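Local coordinates for protein purine nucleoside phosphorylase (Anopheles gambiae, PDB 2P4S) that cleaves the N-glycosidic bond of inosine, guanosine and their 2'-deoxy forms with phosphate, releasing the free purine base for salvage, at residues M329-S333 with Y334-E338; V291-L294 with S295-V299; I266-E269 with N270-R273; L255-Q258 with A259-I262; I98-Y101 with L102-T106. All coordinates share one frame; numbering follows the deposited sequence.

Contact 1: M329-S333 with Y334-E338; sequences MCTMS and YEEEE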
loop_
_atom_site.group_PDB
_atom_site.type_symbol
_atom_site.label_atom_id
_atom_site.label_comp_id
_atom_site.label_asym_id
_atom_site.label_seq_id
_atom_site.Cartn_x
_atom_site.Cartn_y
_atom_site.Cartn_z
ATOM N N MET A 329 -7.882 -2.186 23.581
ATOM C CA MET A 329 -7.881 -3.465 22.913
ATOM C C MET A 329 -8.505 -3.238 21.550
ATOM O O MET A 329 -9.440 -2.451 21.423
ATOM C CB MET A 329 -8.664 -4.527 23.746
ATOM C CG MET A 329 -7.980 -4.929 25.085
ATOM S SD MET A 329 -6.179 -5.212 24.926
ATOM C CE MET A 329 -6.132 -6.771 24.035
ATOM N N CYS A 330 -7.951 -3.874 20.522
ATOM C CA CYS A 330 -8.569 -3.834 19.196
ATOM C C CYS A 330 -9.912 -4.579 19.275
ATOM O O CYS A 330 -10.033 -5.576 20.008
ATOM C CB CYS A 330 -7.675 -4.528 18.180
ATOM S SG CYS A 330 -6.191 -3.632 17.838
ATOM N N THR A 331 -10.898 -4.110 18.511
ATOM C CA THR A 331 -12.183 -4.791 18.421
ATOM C C THR A 331 -12.078 -6.136 17.694
ATOM O O THR A 331 -11.710 -6.210 16.515
ATOM C CB THR A 331 -13.267 -3.920 17.741
ATOM O OG1 THR A 331 -13.234 -2.593 18.299
ATOM C CG2 THR A 331 -14.689 -4.544 17.972
ATOM N N MET A 332 -12.464 -7.197 18.387
ATOM C CA MET A 332 -12.237 -8.522 17.821
ATOM C C MET A 332 -13.491 -9.344 17.453
ATOM O O MET A 332 -13.403 -10.478 17.007
ATOM C CB MET A 332 -11.267 -9.260 18.736
ATOM C CG MET A 332 -9.846 -8.689 18.527
ATOM S SD MET A 332 -9.003 -9.281 19.906
ATOM C CE MET A 332 -7.752 -8.029 20.375
ATOM N N SER A 333 -14.646 -8.704 17.555
ATOM C CA SER A 333 -15.904 -9.362 17.385
ATOM C C SER A 333 -16.965 -8.351 16.941
ATOM O O SER A 333 -16.909 -7.195 17.351
ATOM C CB SER A 333 -16.279 -10.002 18.727
ATOM O OG SER A 333 -17.667 -10.014 18.907
ATOM N N TYR A 334 -17.925 -8.803 16.130
ATOM C CA TYR A 334 -19.060 -7.982 15.685
ATOM C C TYR A 334 -20.056 -7.739 16.811
ATOM O O TYR A 334 -20.927 -6.865 16.706
ATOM C CB TYR A 334 -19.749 -8.593 14.446
ATOM C CG TYR A 334 -18.822 -8.637 13.274
ATOM C CD1 TYR A 334 -18.470 -7.474 12.633
ATOM C CD2 TYR A 334 -18.241 -9.845 12.835
ATOM C CE1 TYR A 334 -17.587 -7.481 11.582
ATOM C CE2 TYR A 334 -17.347 -9.849 11.779
ATOM C CZ TYR A 334 -17.040 -8.658 11.150
ATOM O OH TYR A 334 -16.150 -8.594 10.103
ATOM N N GLU A 335 -19.889 -8.485 17.902
ATOM C CA GLU A 335 -20.758 -8.352 19.086
ATOM C C GLU A 335 -20.244 -7.452 20.216
ATOM O O GLU A 335 -21.034 -7.029 21.060
ATOM C CB GLU A 335 -21.033 -9.716 19.693
ATOM C CG GLU A 335 -21.922 -10.582 18.840
ATOM C CD GLU A 335 -21.835 -12.005 19.321
ATOM O OE1 GLU A 335 -22.302 -12.301 20.468
ATOM O OE2 GLU A 335 -21.262 -12.808 18.561
ATOM N N GLU A 336 -18.946 -7.177 20.280
ATOM C CA GLU A 336 -18.508 -6.343 21.387
ATOM C C GLU A 336 -18.910 -4.883 21.263
ATOM O O GLU A 336 -19.356 -4.421 20.190
ATOM C CB GLU A 336 -17.036 -6.502 21.709
ATOM C CG GLU A 336 -16.091 -6.548 20.546
ATOM C CD GLU A 336 -14.653 -6.667 21.027
ATOM O OE1 GLU A 336 -14.106 -7.806 20.999
ATOM O OE2 GLU A 336 -14.111 -5.626 21.500
ATOM N N GLU A 337 -18.850 -4.178 22.392
ATOM C CA GLU A 337 -19.060 -2.737 22.370
ATOM C C GLU A 337 -17.698 -2.099 22.122
ATOM O O GLU A 337 -16.713 -2.481 22.752
ATOM C CB GLU A 337 -19.746 -2.215 23.646
ATOM C CG GLU A 337 -21.286 -2.270 23.554
ATOM C CD GLU A 337 -21.791 -1.770 22.185
ATOM O OE1 GLU A 337 -21.620 -0.546 21.941
ATOM O OE2 GLU A 337 -22.303 -2.591 21.350
ATOM N N GLU A 338 -17.652 -1.190 21.151
ATOM C CA GLU A 338 -16.428 -0.494 20.817
ATOM C C GLU A 338 -16.497 0.917 21.361
ATOM O O GLU A 338 -17.443 1.654 21.097
ATOM C CB GLU A 338 -16.185 -0.494 19.305
ATOM C CG GLU A 338 -15.002 0.350 18.853
ATOM C CD GLU A 338 -14.828 0.316 17.350
ATOM O OE1 GLU A 338 -15.402 1.198 16.654
ATOM O OE2 GLU A 338 -14.163 -0.629 16.858
#
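Thr331 and Glu338 meet across the loop that leaves strand 319-329, the hydroxyl of one donating to the carboxylate of the other (Thr331 OG1 to Glu338 OE2, 2.6 Å). Thr331 holds OG1 beside its own backbone N and CG2 anti to that N, which sets the hydroxyl toward Glu338 and the methyl toward Glu336. Glu338 comes in at about a right angle on an extended chain (chi1 174°) and accepts through the anti lone pair of OE2. The methyl CG2 of Thr331 packs on Glu336 CG at 3.6 Å as the two side chains slide past each other. Glu336 CG lies between its backbone N and carbonyl carbon (chi1 43°), which sends the straight chain back across the loop; there OE1 takes the N-H of Met332 at 3.1 Å, from above the carboxylate plane. At the bend, Ser333 OG accepts from Glu335 N at 2.9 Å and, weakly, from Glu336 N. Tyr334 carries its OH to Asp219 of the second subunit, and Glu338 OE1 accepts from the backbone N-H of Ala248 of that same subunit. Cys330 lies near the bound inhibitor; in the loop running from strand 319-329 to helix 342-350, Thr331, Met332 and Tyr334 lean on helix 288-296.

Contact 2: V291-L294 with S295-V299; sequences VKML and SMLGV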
loop_
_atom_site.group_PDB
_atom_site.type_symbol
_atom_site.label_atom_id
_atom_site.label_comp_id
_atom_site.label_asym_id
_atom_site.label_seq_id
_atom_site.Cartn_x
_atom_site.Cartn_y
_atom_site.Cartn_z
ATOM N N VAL A 291 -8.455 -6.305 11.833
ATOM C CA VAL A 291 -7.764 -6.744 13.019
ATOM C C VAL A 291 -7.467 -8.241 12.906
ATOM O O VAL A 291 -6.377 -8.669 13.221
ATOM C CB VAL A 291 -8.543 -6.399 14.352
ATOM C CG1 VAL A 291 -7.905 -7.089 15.583
ATOM C CG2 VAL A 291 -8.612 -4.884 14.599
ATOM N N LYS A 292 -8.425 -9.016 12.396
ATOM C CA LYS A 292 -8.261 -10.477 12.191
ATOM C C LYS A 292 -7.163 -10.794 11.209
ATOM O O LYS A 292 -6.312 -11.647 11.465
ATOM C CB LYS A 292 -9.563 -11.123 11.691
ATOM C CG LYS A 292 -10.596 -11.287 12.762
ATOM C CD LYS A 292 -11.786 -12.091 12.256
ATOM C CE LYS A 292 -12.907 -12.109 13.326
ATOM N NZ LYS A 292 -14.231 -12.350 12.675
ATOM N N MET A 293 -7.181 -10.109 10.076
ATOM C CA MET A 293 -6.129 -10.299 9.094
ATOM C C MET A 293 -4.744 -9.913 9.684
ATOM O O MET A 293 -3.752 -10.628 9.472
ATOM C CB MET A 293 -6.421 -9.473 7.846
ATOM C CG MET A 293 -5.136 -9.107 7.176
ATOM S SD MET A 293 -5.381 -7.994 5.905
ATOM C CE MET A 293 -3.704 -7.770 5.313
ATOM N N LEU A 294 -4.664 -8.771 10.392
ATOM C CA LEU A 294 -3.352 -8.341 10.930
ATOM C C LEU A 294 -2.772 -9.302 11.997
ATOM O O LEU A 294 -1.603 -9.615 11.948
ATOM C CB LEU A 294 -3.378 -6.876 11.406
ATOM C CG LEU A 294 -3.659 -5.847 10.325
ATOM C CD1 LEU A 294 -4.023 -4.465 10.924
ATOM C CD2 LEU A 294 -2.480 -5.760 9.320
ATOM N N SER A 295 -3.599 -9.759 12.934
ATOM C CA SER A 295 -3.244 -10.856 13.854
ATOM C C SER A 295 -2.686 -12.097 13.159
ATOM O O SER A 295 -1.622 -12.592 13.531
ATOM C CB SER A 295 -4.476 -11.315 14.636
ATOM O OG SER A 295 -4.695 -10.385 15.626
ATOM N N MET A 296 -3.401 -12.541 12.124
ATOM C CA MET A 296 -3.049 -13.727 11.371
ATOM C C MET A 296 -1.648 -13.599 10.786
ATOM O O MET A 296 -0.919 -14.567 10.707
ATOM C CB MET A 296 -4.049 -13.939 10.224
ATOM C CG MET A 296 -3.829 -15.215 9.404
ATOM S SD MET A 296 -5.202 -15.521 8.240
ATOM C CE MET A 296 -6.584 -14.643 9.064
ATOM N N LEU A 297 -1.306 -12.395 10.362
ATOM C CA LEU A 297 -0.033 -12.116 9.778
ATOM C C LEU A 297 1.082 -11.935 10.821
ATOM O O LEU A 297 2.222 -11.742 10.430
ATOM C CB LEU A 297 -0.148 -10.868 8.892
ATOM C CG LEU A 297 -1.033 -11.250 7.688
ATOM C CD1 LEU A 297 -1.169 -10.106 6.767
ATOM C CD2 LEU A 297 -0.458 -12.479 6.950
ATOM N N GLY A 298 0.739 -11.950 12.121
ATOM C CA GLY A 298 1.729 -11.898 13.225
ATOM C C GLY A 298 1.828 -10.551 13.949
ATOM O O GLY A 298 2.699 -10.375 14.796
ATOM N N VAL A 299 0.901 -9.625 13.693
ATOM C CA VAL A 299 0.901 -8.319 14.374
ATOM C C VAL A 299 0.285 -8.414 15.773
ATOM O O VAL A 299 -0.875 -8.881 15.945
ATOM C CB VAL A 299 0.146 -7.247 13.511
ATOM C CG1 VAL A 299 -0.119 -5.934 14.301
ATOM C CG2 VAL A 299 0.884 -7.001 12.165
#
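Leu294 O and Val299 N join the last turn of helix 288-296 to the chain that leaves it, at 3.1 Å and an N-H...O angle of 159°. Before this closing bond come the regular helical ones: Ser295 N to Val291 O, Met296 N to Lys292 O, and Leu297 N to Met293 O at 3.1 Å. Leu297 N makes a weak second hydrogen bond to Leu294 O. Gly298, with phi at 105°, turns the chain out of the helix in a Schellman motif, whose two bonds are Val299 N to Leu294 O and Gly298 N to Ser295 O, the latter 2.8 Å long.

Two apolar pairs accompany these bonds. Met293 runs out extended, CG anti to its backbone N (chi1 152°), and lays CE against Leu297 CD1 at 3.7 Å, the two chains crossing at a slant. Leu297 CG also rests 3.3 Å from Met293 O. After the glycine, Val299 folds back until its CB is 4.1 Å from Leu294 CB, covering the carbonyl that its own N-H has bonded.

The helix belongs to the beta-alpha-beta unit of strand 272-279, helix 288-296 and strand 301-303. Val291 touches Glu286, a nucleoside-binding residue, and Leu297 packs on Leu297 of the second subunit and Met293 of the third.

Chemically, the helix end is therefore two-sided: the carbonyls of Val291 to Ser295 are answered by backbone N-H groups, while the side chains of Met293 and Leu297 offer a greasy surface that the homotrimer buries at the junction of its subunits.

Contact 3: I266-E269 with N270-R273; sequences IGIE and NELR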
loop_
_atom_site.group_PDB
_atom_site.type_symbol
_atom_site.label_atom_id
_atom_site.label_comp_id
_atom_site.label_asym_id
_atom_site.label_seq_id
_atom_site.Cartn_x
_atom_site.Cartn_y
_atom_site.Cartn_z
ATOM N N ILE A 266 11.019 -2.570 38.839
ATOM C CA ILE A 266 10.030 -1.541 39.174
ATOM C C ILE A 266 8.607 -2.089 39.361
ATOM O O ILE A 266 7.653 -1.340 39.590
ATOM C CB ILE A 266 10.116 -0.320 38.215
ATOM C CG1 ILE A 266 9.682 -0.713 36.784
ATOM C CG2 ILE A 266 11.550 0.240 38.277
ATOM C CD1 ILE A 266 9.628 0.441 35.794
ATOM N N GLY A 267 8.483 -3.404 39.315
ATOM C CA GLY A 267 7.221 -4.040 39.691
ATOM C C GLY A 267 6.189 -4.141 38.584
ATOM O O GLY A 267 5.030 -4.348 38.873
ATOM N N ILE A 268 6.599 -3.996 37.323
ATOM C CA ILE A 268 5.649 -4.058 36.197
ATOM C C ILE A 268 5.810 -5.263 35.231
ATOM O O ILE A 268 5.322 -5.224 34.088
ATOM C CB ILE A 268 5.653 -2.743 35.359
ATOM C CG1 ILE A 268 7.031 -2.531 34.691
ATOM C CG2 ILE A 268 5.112 -1.545 36.223
ATOM C CD1 ILE A 268 7.021 -1.524 33.550
ATOM N N GLU A 269 6.485 -6.321 35.687
ATOM C CA GLU A 269 6.781 -7.465 34.833
ATOM C C GLU A 269 5.572 -8.121 34.194
ATOM O O GLU A 269 5.655 -8.554 33.037
ATOM C CB GLU A 269 7.727 -8.480 35.503
ATOM C CG GLU A 269 7.199 -9.174 36.712
ATOM C CD GLU A 269 7.216 -8.341 38.019
ATOM O OE1 GLU A 269 7.465 -7.110 38.058
ATOM O OE2 GLU A 269 6.923 -8.947 39.049
ATOM N N ASN A 270 4.457 -8.197 34.919
ATOM C CA ASN A 270 3.225 -8.810 34.365
ATOM C C ASN A 270 2.540 -7.950 33.299
ATOM O O ASN A 270 1.680 -8.429 32.563
ATOM C CB ASN A 270 2.231 -9.083 35.479
ATOM C CG ASN A 270 2.649 -10.259 36.329
ATOM O OD1 ASN A 270 2.605 -11.409 35.876
ATOM N ND2 ASN A 270 3.103 -9.982 37.531
ATOM N N GLU A 271 2.927 -6.682 33.257
ATOM C CA GLU A 271 2.360 -5.700 32.366
ATOM C C GLU A 271 3.352 -5.429 31.249
ATOM O O GLU A 271 3.195 -4.482 30.531
ATOM C CB GLU A 271 2.062 -4.393 33.122
ATOM C CG GLU A 271 0.893 -4.483 34.137
ATOM C CD GLU A 271 1.267 -5.181 35.471
ATOM O OE1 GLU A 271 2.326 -4.861 36.088
ATOM O OE2 GLU A 271 0.488 -6.067 35.901
ATOM N N LEU A 272 4.392 -6.253 31.131
ATOM C CA LEU A 272 5.346 -6.122 30.058
ATOM C C LEU A 272 5.152 -7.227 29.006
ATOM O O LEU A 272 5.149 -8.397 29.330
ATOM C CB LEU A 272 6.794 -6.148 30.569
ATOM C CG LEU A 272 7.826 -5.673 29.537
ATOM C CD1 LEU A 272 7.801 -4.120 29.463
ATOM C CD2 LEU A 272 9.214 -6.193 29.830
ATOM N N ARG A 273 5.019 -6.825 27.738
ATOM C CA ARG A 273 4.897 -7.751 26.652
ATOM C C ARG A 273 6.063 -7.489 25.710
ATOM O O ARG A 273 6.823 -6.508 25.876
ATOM C CB ARG A 273 3.561 -7.529 25.882
ATOM C CG ARG A 273 2.314 -7.457 26.739
ATOM C CD ARG A 273 1.945 -8.866 27.269
ATOM N NE ARG A 273 0.851 -8.783 28.231
ATOM C CZ ARG A 273 0.257 -9.847 28.778
ATOM N NH1 ARG A 273 0.629 -11.100 28.445
ATOM N NH2 ARG A 273 -0.720 -9.649 29.645
HETATM O O HOH W 1 3.588 -6.637 37.476
#
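Ile268 O and Glu271 N are joined by a 2.9 Å hydrogen bond that rounds the short turn between helix 253-265 and strand 272-279. One residue on, Leu272 N bonds to Glu269 O at 3.2 Å. In both cases the donor stands well above the carbonyl plane, 72° out of it for Leu272, consistent with the short 3-10-like turn at Glu269 and Asn270.

A water adds three further bonds. It donates to Gly267 O (3.0 Å) and to Glu271 OE1 (2.6 Å) and accepts from Asn270 N (3.1 Å), so one molecule links three residues of the turn. Glu271 reaches it because its chain bends at chi2 (78°), swinging the carboxylate back until OE1 lies 3.4 Å from Ile268 CA.

The helix itself closes in a Schellman motif, with Gly267 at positive phi as C-prime residue: Ile268 N bonds to Ala263 O and Gly267 N to Arg264 O.

Van der Waals contacts are few within the turn. Leu272 CB sits 3.6 Å from Glu269 O, while its side chain faces Lys260 and Ala263 of the helix just left. Ile268 also packs on Ala263 and on Thr355 of helix 353-370, and Arg273 NE forms a salt bridge with Asp213.

Contact 4: L255-Q258 with A259-I262; sequences LNQQ and AKVI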
loop_
_atom_site.group_PDB
_atom_site.type_symbol
_atom_site.label_atom_id
_atom_site.label_comp_id
_atom_site.label_asym_id
_atom_site.label_seq_id
_atom_site.Cartn_x
_atom_site.Cartn_y
_atom_site.Cartn_z
ATOM N N LEU A 255 18.967 -4.066 24.500
ATOM C CA LEU A 255 18.152 -3.070 25.217
ATOM C C LEU A 255 16.793 -3.626 25.596
ATOM O O LEU A 255 16.283 -3.345 26.692
ATOM C CB LEU A 255 17.998 -1.770 24.424
ATOM C CG LEU A 255 19.273 -0.911 24.289
ATOM C CD1 LEU A 255 19.093 0.270 23.307
ATOM C CD2 LEU A 255 19.763 -0.433 25.695
ATOM N N ASN A 256 16.201 -4.421 24.700
ATOM C CA ASN A 256 14.969 -5.153 25.016
ATOM C C ASN A 256 15.142 -6.088 26.228
ATOM O O ASN A 256 14.268 -6.147 27.085
ATOM C CB ASN A 256 14.476 -5.957 23.805
ATOM C CG ASN A 256 13.679 -5.109 22.820
ATOM O OD1 ASN A 256 13.049 -5.635 21.890
ATOM N ND2 ASN A 256 13.679 -3.823 23.024
ATOM N N GLN A 257 16.259 -6.805 26.286
ATOM C CA GLN A 257 16.621 -7.623 27.471
ATOM C C GLN A 257 16.739 -6.774 28.766
ATOM O O GLN A 257 16.210 -7.155 29.827
ATOM C CB GLN A 257 17.904 -8.460 27.201
ATOM C CG GLN A 257 18.197 -9.583 28.291
ATOM C CD GLN A 257 17.000 -10.559 28.417
ATOM O OE1 GLN A 257 16.537 -11.084 27.401
ATOM N NE2 GLN A 257 16.459 -10.738 29.636
ATOM N N GLN A 258 17.387 -5.606 28.690
ATOM C CA GLN A 258 17.522 -4.743 29.892
ATOM C C GLN A 258 16.150 -4.233 30.395
ATOM O O GLN A 258 15.870 -4.194 31.606
ATOM C CB GLN A 258 18.535 -3.597 29.641
ATOM C CG GLN A 258 18.779 -2.668 30.855
ATOM C CD GLN A 258 19.290 -3.407 32.131
ATOM O OE1 GLN A 258 19.783 -4.537 32.058
ATOM N NE2 GLN A 258 19.165 -2.749 33.303
ATOM N N ALA A 259 15.289 -3.856 29.453
ATOM C CA ALA A 259 13.874 -3.516 29.720
ATOM C C ALA A 259 13.116 -4.576 30.515
ATOM O O ALA A 259 12.310 -4.264 31.409
ATOM C CB ALA A 259 13.152 -3.217 28.370
ATOM N N LYS A 260 13.362 -5.839 30.203
ATOM C CA LYS A 260 12.722 -6.920 30.939
ATOM C C LYS A 260 13.247 -7.003 32.390
ATOM O O LYS A 260 12.506 -7.332 33.305
ATOM C CB LYS A 260 12.915 -8.253 30.220
ATOM C CG LYS A 260 12.233 -8.372 28.868
ATOM C CD LYS A 260 12.735 -9.603 28.088
ATOM C CE LYS A 260 11.923 -9.810 26.824
ATOM N NZ LYS A 260 12.406 -10.950 25.914
ATOM N N VAL A 261 14.530 -6.705 32.572
ATOM C CA VAL A 261 15.161 -6.627 33.885
ATOM C C VAL A 261 14.639 -5.422 34.689
ATOM O O VAL A 261 14.264 -5.583 35.870
ATOM C CB VAL A 261 16.701 -6.550 33.742
ATOM C CG1 VAL A 261 17.354 -6.361 35.114
ATOM C CG2 VAL A 261 17.248 -7.825 33.036
ATOM N N ILE A 262 14.567 -4.246 34.040
ATOM C CA ILE A 262 13.960 -3.071 34.623
ATOM C C ILE A 262 12.495 -3.318 34.987
ATOM O O ILE A 262 12.043 -2.934 36.062
ATOM C CB ILE A 262 14.076 -1.832 33.629
ATOM C CG1 ILE A 262 15.556 -1.444 33.412
ATOM C CG2 ILE A 262 13.148 -0.700 34.072
ATOM C CD1 ILE A 262 15.871 -0.782 32.034
#
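With CG anti to the backbone N (chi1 -178°) and the chain then bent at chi2 (58°), Gln258 curls along helix 253-265 toward Ile262, one turn further on. Ile262 answers with CG1 beside its own backbone N, which carries CD1 back over the turn to within 3.7 Å of Gln258 CG. The two side chains cross at about a right angle, and the amide NE2 of Gln258 approaches Ile262 CG1 at 3.8 Å. The other amide atom, OE1, looks toward Val261 CB. This is i to i+4 packing on an alpha-helix, with backbone bonds from Ala259 N to Leu255 O and from Val261 N to Gln257 O at 3.2 Å; the N-H of Lys260 is shared between Asn256 O and, weakly, Gln257 O.

Gln257, three residues before Lys260, bends in the same manner, and its amide crosses the aliphatic part of the lysine at the distance of a loose contact (Gln257 OE1 to Lys260 CD, 4.1 Å). The lysine runs straight past it, and its NZ makes a salt bridge with Glu274 of strand 272-279. On the buried flank Leu255 and Ala259 lie against Phe321 of strand 319-329, whereas Ile262 meets Ile363 of helix 353-370. Between the backbones of Gln258 and Ile262, Ile262 N donates to Gln258 O at 2.8 Å with an N-H...O angle of 170°, and the donor approaches nearly along the C=O axis.

Contact 5: I98-Y101 with L102-T106; sequences IATY and LLERT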
loop_
_atom_site.group_PDB
_atom_site.type_symbol
_atom_site.label_atom_id
_atom_site.label_comp_id
_atom_site.label_asym_id
_atom_site.label_seq_id
_atom_site.Cartn_x
_atom_site.Cartn_y
_atom_site.Cartn_z
ATOM N N ILE A 98 19.023 23.107 10.496
ATOM C CA ILE A 98 18.174 22.856 11.657
ATOM C C ILE A 98 19.027 22.391 12.849
ATOM O O ILE A 98 18.855 22.874 13.983
ATOM C CB ILE A 98 17.015 21.814 11.342
ATOM C CG1 ILE A 98 16.284 22.178 10.036
ATOM C CG2 ILE A 98 16.090 21.623 12.556
ATOM C CD1 ILE A 98 15.221 21.139 9.581
ATOM N N ALA A 99 19.956 21.469 12.599
ATOM C CA ALA A 99 20.803 20.957 13.697
ATOM C C ALA A 99 21.606 22.131 14.323
ATOM O O ALA A 99 21.600 22.334 15.547
ATOM C CB ALA A 99 21.753 19.837 13.197
ATOM N N THR A 100 22.278 22.898 13.444
ATOM C CA THR A 100 23.130 24.048 13.834
ATOM C C THR A 100 22.312 25.077 14.607
ATOM O O THR A 100 22.763 25.531 15.667
ATOM C CB THR A 100 23.860 24.672 12.628
ATOM O OG1 THR A 100 24.855 23.749 12.161
ATOM C CG2 THR A 100 24.599 25.949 13.046
ATOM N N TYR A 101 21.096 25.364 14.111
ATOM C CA TYR A 101 20.150 26.247 14.793
ATOM C C TYR A 101 19.962 25.878 16.261
ATOM O O TYR A 101 19.977 26.729 17.153
ATOM C CB TYR A 101 18.784 26.240 14.081
ATOM C CG TYR A 101 17.764 27.103 14.766
ATOM C CD1 TYR A 101 17.657 28.476 14.458
ATOM C CD2 TYR A 101 16.918 26.570 15.741
ATOM C CE1 TYR A 101 16.737 29.288 15.108
ATOM C CE2 TYR A 101 15.995 27.365 16.405
ATOM C CZ TYR A 101 15.904 28.746 16.072
ATOM O OH TYR A 101 14.997 29.548 16.756
ATOM N N LEU A 102 19.728 24.603 16.508
ATOM C CA LEU A 102 19.505 24.136 17.883
ATOM C C LEU A 102 20.830 24.070 18.676
ATOM O O LEU A 102 20.874 24.418 19.840
ATOM C CB LEU A 102 18.815 22.752 17.836
ATOM C CG LEU A 102 17.406 22.722 17.184
ATOM C CD1 LEU A 102 16.978 21.304 16.750
ATOM C CD2 LEU A 102 16.418 23.309 18.160
ATOM N N LEU A 103 21.891 23.591 18.046
ATOM C CA LEU A 103 23.193 23.455 18.712
ATOM C C LEU A 103 23.740 24.808 19.189
ATOM O O LEU A 103 24.420 24.848 20.200
ATOM C CB LEU A 103 24.210 22.792 17.784
ATOM C CG LEU A 103 24.044 21.296 17.491
ATOM C CD1 LEU A 103 24.999 20.872 16.356
ATOM C CD2 LEU A 103 24.247 20.475 18.730
ATOM N N GLU A 104 23.418 25.884 18.444
ATOM C CA GLU A 104 23.697 27.290 18.801
ATOM C C GLU A 104 22.900 27.787 19.984
ATOM O O GLU A 104 23.340 28.689 20.714
ATOM C CB GLU A 104 23.479 28.197 17.578
ATOM C CG GLU A 104 24.652 28.038 16.579
ATOM C CD GLU A 104 24.490 28.815 15.263
ATOM O OE1 GLU A 104 23.376 29.358 14.983
ATOM O OE2 GLU A 104 25.489 28.839 14.480
ATOM N N ARG A 105 21.756 27.160 20.237
ATOM C CA ARG A 105 20.842 27.639 21.280
ATOM C C ARG A 105 20.720 26.769 22.527
ATOM O O ARG A 105 19.943 27.071 23.421
ATOM C CB ARG A 105 19.470 27.952 20.665
ATOM C CG ARG A 105 19.585 29.124 19.741
ATOM C CD ARG A 105 18.421 29.286 18.792
ATOM N NE ARG A 105 18.645 30.470 17.966
ATOM C CZ ARG A 105 19.436 30.522 16.902
ATOM N NH1 ARG A 105 20.094 29.452 16.476
ATOM N NH2 ARG A 105 19.560 31.671 16.241
ATOM N N THR A 106 21.469 25.681 22.583
ATOM C CA THR A 106 21.596 24.907 23.806
ATOM C C THR A 106 23.056 24.468 23.915
ATOM O O THR A 106 23.719 24.214 22.898
ATOM C CB THR A 106 20.597 23.655 23.884
ATOM O OG1 THR A 106 20.733 22.994 25.151
ATOM C CG2 THR A 106 20.817 22.623 22.741
#
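The last turns of helix 92-105 carry an i to i+4 cation-pi pair, in which the guanidinium of Arg105 lies flat on the ring of Tyr101. Group centres are 4.0 Å apart and the planes differ by only 9°, so this is a parallel stack, though off-centre. Tyr101 CE1 sits over the middle of the guanidinium, and the arginine's CD lies over the same ring as a CH-pi contact. Tyr101 holds CG anti to its backbone N (chi1 178°), which lays the ring along the helix toward the following turn; Arg105 comes back extended from CG to NE to meet it.

A hydrogen bond helps set the rotation of the guanidinium. Arg105 NH1 donates to Tyr101 O at 2.8 Å, on a lone pair in the carbonyl plane, and the acceptor lies at the edge of the guanidinium. The arginine thus grips one residue twice, ring and carbonyl. Glu104 OE1, a long salt-bridge partner of Arg105 NH1 at 3.6 Å, would partly offset the positive charge.

The methyl CG2 of Thr100 touches Glu104 OE2 at 3.3 Å, alongside the i to i+4 backbone bond between the same residues, from Glu104 N to Thr100 O. Leu103 N to Ala99 O and Leu102 N to Ile98 O continue the helical pattern.

Around this outer patch, Leu102 faces strand 152-158 and, with Arg105, Phe133 of strand 130-134; Ala99 and Leu103 pack on helix 178-191, and Tyr101 rests on Pro139 in a loop.

How the contacts relate
From the N terminus, contact 5 comes first, at the end of helix 92-105, on the opposite side of the chain's centre from contacts 1, 2 and 3. Contact 4 follows within helix 253-265, and contact 3 closes the turn that leads from this helix into strand 272-279; the two touch where Leu272 CD2 packs on Lys260 CA at 3.8 Å. Contact 2 ends helix 288-296, and contact 1 rounds the loop after strand 319-329. These last two also meet, through Cys330 and Met332 on Val291, and both reach the second subunit. All five are local and in series, so none nests in or crosses another.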